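PDB 3QFH: epidermin leader peptide processing serine protease EpiP, which is a subtilisin-like serine endopeptidase that probably cleaves the leader peptide from the precursor of the lantibiotic epidermin. Local coordinates for residues Thr124-Ile129 against Asn228-Ile233. Numbering follows the deposited sequence.
Sequences TKIAII and NQVINI
Ala127 and Ile231 sit side by side on adjacent parallel strands, 126-129 and 230-233, whose backbones are joined by Ala127 N to Val230 O (2.7 Å), Asn232 N to Ala127 O (2.7 Å) and Ile129 N to Asn232 O (3.0 Å). All three are nearly straight, though Asn232 N comes in tilted 26° from the plane of the Ala127 carbonyl. Ala127 is small enough for Asn228 to lie against it, CB to CB at 3.5 Å, while helix 213-225 packs on the same face. Asn228 CG stands beside its own backbone N (chi1 -63°), which brings the amide over the Ala127 methyl; its buried polar ends are satisfied by Thr201 and the Ala223 carbonyl. Further along, Ile129 CD1 meets Ile231 CG2 at 3.5 Å and runs alongside Ile233, branched side chains suited to a strand under a helix. The opposite face carries Ile126, Val230, Ile128 and Asn232, under helices 177-186 and 382-400. One water links Thr124 OG1, also bonded to Asp398, with Gln229, whose NE2 bonds the Glu403 carbonyl. Strand 126-130 ends at Asp130, probably the triad aspartate. Direct backbone bonds thus join the segments at Ala127 and Ile129, whereas a second water bridges the Lys125 and Gln229 amides.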
# COMPACT_ATOMS: atom_id res chain seq x y z
N THR A 124 16.73 5.12 6.83
CA THR A 124 15.53 5.23 6.01
C THR A 124 14.25 4.92 6.80
O THR A 124 14.19 3.96 7.57
CB THR A 124 15.59 4.31 4.78
OG1 THR A 124 16.60 4.79 3.89
CG2 THR A 124 14.26 4.30 4.03
N LYS A 125 13.25 5.78 6.61
CA LYS A 125 11.93 5.63 7.23
C LYS A 125 10.97 5.01 6.26
O LYS A 125 10.82 5.50 5.14
CB LYS A 125 11.34 6.99 7.57
CG LYS A 125 11.66 7.56 8.90
CD LYS A 125 13.10 7.82 9.14
CE LYS A 125 13.24 8.87 10.25
NZ LYS A 125 12.25 8.60 11.37
N ILE A 126 10.31 3.94 6.69
CA ILE A 126 9.32 3.30 5.87
C ILE A 126 7.93 3.82 6.30
O ILE A 126 7.58 3.75 7.47
CB ILE A 126 9.38 1.78 6.01
CG1 ILE A 126 10.79 1.26 5.72
CG2 ILE A 126 8.36 1.11 5.08
CD1 ILE A 126 10.97 -0.18 6.08
N ALA A 127 7.17 4.36 5.36
CA ALA A 127 5.84 4.82 5.64
C ALA A 127 4.91 3.70 5.24
O ALA A 127 5.12 3.02 4.22
CB ALA A 127 5.51 6.09 4.86
N ILE A 128 3.93 3.46 6.08
CA ILE A 128 2.93 2.43 5.81
C ILE A 128 1.59 3.13 5.83
O ILE A 128 1.24 3.77 6.81
CB ILE A 128 2.97 1.27 6.84
CG1 ILE A 128 4.39 0.67 6.91
CG2 ILE A 128 1.96 0.16 6.48
CD1 ILE A 128 4.58 -0.31 8.07
N ILE A 129 0.85 3.01 4.75
CA ILE A 129 -0.47 3.60 4.66
C ILE A 129 -1.44 2.44 4.84
O ILE A 129 -1.54 1.59 3.98
CB ILE A 129 -0.64 4.32 3.32
CG1 ILE A 129 0.43 5.43 3.23
CG2 ILE A 129 -2.05 4.88 3.18
CD1 ILE A 129 0.47 6.13 1.91
N ASN A 228 9.74 10.18 4.42
CA ASN A 228 9.75 8.72 4.31
C ASN A 228 10.09 8.38 2.89
O ASN A 228 9.28 8.60 1.99
CB ASN A 228 8.38 8.14 4.62
CG ASN A 228 7.95 8.40 6.02
OD1 ASN A 228 8.45 7.78 6.96
ND2 ASN A 228 6.99 9.30 6.19
N GLN A 229 11.26 7.82 2.65
CA GLN A 229 11.65 7.52 1.28
C GLN A 229 11.03 6.27 0.69
O GLN A 229 11.11 6.06 -0.51
CB GLN A 229 13.18 7.49 1.13
CG GLN A 229 13.80 8.88 1.07
CD GLN A 229 15.19 8.86 0.49
OE1 GLN A 229 16.11 8.32 1.09
NE2 GLN A 229 15.35 9.43 -0.70
N VAL A 230 10.44 5.42 1.53
CA VAL A 230 9.71 4.24 1.04
C VAL A 230 8.29 4.32 1.58
O VAL A 230 8.09 4.47 2.78
CB VAL A 230 10.38 2.90 1.45
CG1 VAL A 230 9.56 1.69 0.94
CG2 VAL A 230 11.83 2.84 0.94
N ILE A 231 7.30 4.21 0.71
CA ILE A 231 5.90 4.32 1.07
C ILE A 231 5.20 3.05 0.63
O ILE A 231 5.14 2.75 -0.57
CB ILE A 231 5.24 5.54 0.37
CG1 ILE A 231 5.97 6.84 0.73
CG2 ILE A 231 3.76 5.62 0.77
CD1 ILE A 231 5.45 8.12 -0.02
N ASN A 232 4.67 2.31 1.61
CA ASN A 232 4.01 1.01 1.37
C ASN A 232 2.50 1.16 1.32
O ASN A 232 1.89 1.61 2.29
CB ASN A 232 4.42 0.03 2.48
CG ASN A 232 3.94 -1.37 2.25
OD1 ASN A 232 4.67 -2.20 1.68
ND2 ASN A 232 2.70 -1.66 2.64
N ILE A 233 1.90 0.78 0.20
CA ILE A 233 0.44 0.84 0.04
C ILE A 233 -0.07 -0.57 -0.23
O ILE A 233 0.13 -1.14 -1.31
CB ILE A 233 0.02 1.79 -1.10
CG1 ILE A 233 0.75 3.12 -0.99
CG2 ILE A 233 -1.48 2.04 -1.05
CD1 ILE A 233 0.44 4.07 -2.14
O HOH W 1 16.20 7.48 3.44
O HOH W 2 13.44 7.99 4.65